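Local coordinates for intracellular protein transport protein USO1 (Saccharomyces cerevisiae S288c, PDB 6LSU) that forms the globular head of a membrane tether required for protein transport from the ER to the Golgi complex, at residues A[404-412]-A[423-434]. Residues are numbered along the deposited sequence; the frame is centred on the assembly and turned at random.
Sequences VVSILINWM and TRVACSRLLKAY
The backbone oxygen of M412 accepts two hydrogen bonds from the guanidinium of R424, from NE and from NH2, each 2.8 Å long. R424 grips side-on, with NE and NH2 both on the one oxygen, which lies 9° out of the guanidinium plane; NE comes from above the carbonyl plane, whereas NH2 is tilted 17° from it. A bend at chi3 turns the arginine chain toward this carbonyl near the end of helix 404-414. A leucine in place of R424 would probably leave the M412 oxygen without both of these donors in a buried setting.

The M412 side chain, with CG anti to the backbone N and a bend at chi3, sits as a knob among R424, C427, S428 and L431, with SD 3.7 Å from S428 CB. Reciprocally, L431 enters the hole formed by V405, L408, I409 and M412; its CG is 3.9 Å from L408 CB. L408 CD1 packs on L430 CD2 at 3.7 Å, and L408 CD2 touches both L430 CD2 and C427 SG. That sulfur also touches W411 CB and lies obliquely to the indole, whose CE3 meets T423 CG2. At the other end, V405 CG2 makes a CH-pi contact over one face of the Y434 ring, 4.1 Å from its centroid.

F376 and L359, from helices 370-376 and 354-366, both touch L408 and L430, and F519 of helix 514-528 touches M412 and R424. With axes 8.5 Å apart and directions 140° apart, the segments form a roughly antiparallel helix pair packed knobs-into-holes, within the seventh armadillo (ARM) repeat of the globular head.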
loop_
_atom_site.group_PDB
_atom_site.type_symbol
_atom_site.label_atom_id
_atom_site.label_comp_id
_atom_site.label_asym_id
_atom_site.label_seq_id
_atom_site.Cartn_x
_atom_site.Cartn_y
_atom_site.Cartn_z
ATOM N N VAL A 404 -18.510 -8.689 11.078
ATOM C CA VAL A 404 -17.218 -8.422 10.373
ATOM C C VAL A 404 -16.060 -8.791 11.315
ATOM O O VAL A 404 -15.155 -9.500 10.930
ATOM C CB VAL A 404 -17.233 -6.983 9.849
ATOM C CG1 VAL A 404 -15.960 -6.189 10.099
ATOM C CG2 VAL A 404 -17.574 -7.004 8.376
ATOM N N VAL A 405 -16.143 -8.495 12.586
ATOM C CA VAL A 405 -14.968 -8.760 13.469
ATOM C C VAL A 405 -14.705 -10.277 13.519
ATOM O O VAL A 405 -13.548 -10.673 13.450
ATOM C CB VAL A 405 -15.150 -8.140 14.851
ATOM C CG1 VAL A 405 -14.042 -8.555 15.791
ATOM C CG2 VAL A 405 -15.216 -6.642 14.723
ATOM N N SER A 406 -15.752 -11.088 13.676
ATOM C CA SER A 406 -15.681 -12.572 13.587
ATOM C C SER A 406 -14.986 -13.021 12.283
ATOM O O SER A 406 -13.995 -13.789 12.389
ATOM C CB SER A 406 -17.082 -13.164 13.733
ATOM O OG SER A 406 -17.529 -12.947 15.065
ATOM N N ILE A 407 -15.404 -12.544 11.105
ATOM C CA ILE A 407 -14.751 -12.931 9.809
ATOM C C ILE A 407 -13.260 -12.580 9.845
ATOM O O ILE A 407 -12.483 -13.292 9.345
ATOM C CB ILE A 407 -15.420 -12.292 8.593
ATOM C CG1 ILE A 407 -16.920 -12.567 8.577
ATOM C CG2 ILE A 407 -14.772 -12.792 7.292
ATOM C CD1 ILE A 407 -17.550 -12.091 7.342
ATOM N N LEU A 408 -12.884 -11.442 10.388
ATOM C CA LEU A 408 -11.471 -11.044 10.421
ATOM C C LEU A 408 -10.684 -12.109 11.196
ATOM O O LEU A 408 -9.691 -12.579 10.710
ATOM C CB LEU A 408 -11.338 -9.656 11.054
ATOM C CG LEU A 408 -11.836 -8.522 10.171
ATOM C CD1 LEU A 408 -11.670 -7.199 10.889
ATOM C CD2 LEU A 408 -11.088 -8.435 8.846
ATOM N N ILE A 409 -11.164 -12.445 12.375
ATOM C CA ILE A 409 -10.478 -13.373 13.311
ATOM C C ILE A 409 -10.423 -14.738 12.657
ATOM O O ILE A 409 -9.388 -15.371 12.677
ATOM C CB ILE A 409 -11.200 -13.392 14.656
ATOM C CG1 ILE A 409 -11.013 -12.028 15.341
ATOM C CG2 ILE A 409 -10.644 -14.533 15.490
ATOM C CD1 ILE A 409 -11.798 -11.851 16.630
ATOM N N ASN A 410 -11.500 -15.097 11.983
ATOM C CA ASN A 410 -11.556 -16.395 11.319
ATOM C C ASN A 410 -10.527 -16.404 10.190
ATOM O O ASN A 410 -9.811 -17.402 10.041
ATOM C CB ASN A 410 -12.980 -16.623 10.846
ATOM C CG ASN A 410 -13.020 -17.893 10.058
ATOM O OD1 ASN A 410 -12.812 -17.863 8.851
ATOM N ND2 ASN A 410 -13.146 -18.970 10.798
ATOM N N TRP A 411 -10.481 -15.364 9.386
ATOM C CA TRP A 411 -9.617 -15.335 8.183
ATOM C C TRP A 411 -8.180 -15.303 8.645
ATOM O O TRP A 411 -7.384 -16.143 8.143
ATOM C CB TRP A 411 -9.919 -14.139 7.286
ATOM C CG TRP A 411 -11.057 -14.405 6.366
ATOM C CD1 TRP A 411 -12.030 -15.337 6.510
ATOM C CD2 TRP A 411 -11.363 -13.688 5.167
ATOM N NE1 TRP A 411 -12.926 -15.255 5.477
ATOM C CE2 TRP A 411 -12.514 -14.275 4.622
ATOM C CE3 TRP A 411 -10.751 -12.637 4.494
ATOM C CZ2 TRP A 411 -13.098 -13.808 3.463
ATOM C CZ3 TRP A 411 -11.314 -12.196 3.325
ATOM C CH2 TRP A 411 -12.473 -12.772 2.820
ATOM N N MET A 412 -7.917 -14.421 9.615
ATOM C CA MET A 412 -6.580 -14.277 10.224
ATOM C C MET A 412 -6.053 -15.664 10.643
ATOM O O MET A 412 -4.839 -15.942 10.349
ATOM C CB MET A 412 -6.610 -13.334 11.434
ATOM C CG MET A 412 -5.229 -12.922 11.792
ATOM S SD MET A 412 -5.164 -11.855 13.215
ATOM C CE MET A 412 -6.225 -12.783 14.297
ATOM N N THR A 423 -3.507 -11.123 2.843
ATOM C CA THR A 423 -4.891 -10.962 3.359
ATOM C C THR A 423 -4.865 -11.180 4.867
ATOM O O THR A 423 -5.291 -10.306 5.627
ATOM C CB THR A 423 -5.879 -11.884 2.640
ATOM O OG1 THR A 423 -6.136 -11.441 1.312
ATOM C CG2 THR A 423 -7.233 -11.994 3.306
ATOM N N ARG A 424 -4.334 -12.301 5.324
ATOM C CA ARG A 424 -4.223 -12.625 6.775
ATOM C C ARG A 424 -3.507 -11.512 7.532
ATOM O O ARG A 424 -3.891 -11.190 8.667
ATOM C CB ARG A 424 -3.523 -13.971 6.951
ATOM C CG ARG A 424 -4.367 -15.125 6.420
ATOM C CD ARG A 424 -3.680 -16.450 6.522
ATOM N NE ARG A 424 -3.710 -16.850 7.911
ATOM C CZ ARG A 424 -2.928 -17.770 8.477
ATOM N NH1 ARG A 424 -2.029 -18.423 7.760
ATOM N NH2 ARG A 424 -3.088 -18.060 9.752
ATOM N N VAL A 425 -2.490 -10.884 7.001
ATOM C CA VAL A 425 -1.833 -9.841 7.860
ATOM C C VAL A 425 -2.642 -8.542 7.762
ATOM O O VAL A 425 -2.831 -7.917 8.778
ATOM C CB VAL A 425 -0.331 -9.675 7.602
ATOM C CG1 VAL A 425 0.171 -10.654 6.577
ATOM C CG2 VAL A 425 0.094 -8.270 7.327
ATOM N N ALA A 426 -3.263 -8.259 6.630
ATOM C CA ALA A 426 -4.209 -7.142 6.466
ATOM C C ALA A 426 -5.345 -7.290 7.501
ATOM O O ALA A 426 -5.721 -6.238 8.163
ATOM C CB ALA A 426 -4.708 -7.140 5.035
ATOM N N CYS A 427 -5.895 -8.518 7.635
ATOM C CA CYS A 427 -6.937 -8.798 8.669
ATOM C C CYS A 427 -6.403 -8.378 10.055
ATOM O O CYS A 427 -7.083 -7.694 10.819
ATOM C CB CYS A 427 -7.329 -10.264 8.648
ATOM S SG CYS A 427 -8.463 -10.634 7.274
ATOM N N SER A 428 -5.176 -8.745 10.350
ATOM C CA SER A 428 -4.525 -8.450 11.642
ATOM C C SER A 428 -4.412 -6.924 11.808
ATOM O O SER A 428 -4.717 -6.433 12.832
ATOM C CB SER A 428 -3.173 -9.126 11.717
ATOM O OG SER A 428 -2.349 -8.572 12.723
ATOM N N ARG A 429 -3.993 -6.218 10.786
ATOM C CA ARG A 429 -3.827 -4.748 10.819
ATOM C C ARG A 429 -5.194 -4.043 10.964
ATOM O O ARG A 429 -5.236 -3.038 11.697
ATOM C CB ARG A 429 -3.091 -4.302 9.560
ATOM C CG ARG A 429 -1.687 -4.878 9.477
ATOM C CD ARG A 429 -0.613 -3.990 10.061
ATOM N NE ARG A 429 -0.618 -2.832 9.190
ATOM C CZ ARG A 429 0.175 -2.648 8.136
ATOM N NH1 ARG A 429 1.128 -3.524 7.844
ATOM N NH2 ARG A 429 0.023 -1.556 7.399
ATOM N N LEU A 430 -6.265 -4.574 10.366
ATOM C CA LEU A 430 -7.609 -3.960 10.443
ATOM C C LEU A 430 -8.134 -4.123 11.862
ATOM O O LEU A 430 -8.571 -3.106 12.438
ATOM C CB LEU A 430 -8.557 -4.593 9.412
ATOM C CG LEU A 430 -10.001 -4.129 9.474
ATOM C CD1 LEU A 430 -10.127 -2.620 9.554
ATOM C CD2 LEU A 430 -10.769 -4.653 8.290
ATOM N N LEU A 431 -8.003 -5.338 12.419
ATOM C CA LEU A 431 -8.352 -5.623 13.826
ATOM C C LEU A 431 -7.597 -4.661 14.727
ATOM O O LEU A 431 -8.182 -4.223 15.787
ATOM C CB LEU A 431 -7.982 -7.080 14.165
ATOM C CG LEU A 431 -9.061 -8.103 13.819
ATOM C CD1 LEU A 431 -8.481 -9.500 13.841
ATOM C CD2 LEU A 431 -10.234 -8.013 14.778
ATOM N N LYS A 432 -6.323 -4.412 14.461
ATOM C CA LYS A 432 -5.560 -3.528 15.388
ATOM C C LYS A 432 -6.075 -2.088 15.217
ATOM O O LYS A 432 -6.023 -1.346 16.171
ATOM C CB LYS A 432 -4.070 -3.677 15.125
ATOM C CG LYS A 432 -3.503 -5.037 15.485
ATOM C CD LYS A 432 -2.006 -5.001 15.377
ATOM C CE LYS A 432 -1.360 -6.346 15.247
ATOM N NZ LYS A 432 0.090 -6.143 15.095
ATOM N N ALA A 433 -6.535 -1.716 14.016
ATOM C CA ALA A 433 -7.047 -0.372 13.708
ATOM C C ALA A 433 -8.375 -0.221 14.479
ATOM O O ALA A 433 -8.662 0.816 15.191
ATOM C CB ALA A 433 -7.236 -0.223 12.225
ATOM N N TYR A 434 -9.147 -1.285 14.473
ATOM C CA TYR A 434 -10.414 -1.338 15.207
ATOM C C TYR A 434 -10.245 -1.153 16.715
ATOM O O TYR A 434 -11.046 -0.457 17.401
ATOM C CB TYR A 434 -11.044 -2.661 14.887
ATOM C CG TYR A 434 -12.216 -3.018 15.739
ATOM C CD1 TYR A 434 -13.409 -2.350 15.599
ATOM C CD2 TYR A 434 -12.168 -4.131 16.565
ATOM C CE1 TYR A 434 -14.533 -2.752 16.296
ATOM C CE2 TYR A 434 -13.290 -4.559 17.257
ATOM C CZ TYR A 434 -14.473 -3.852 17.127
ATOM O OH TYR A 434 -15.585 -4.200 17.815
#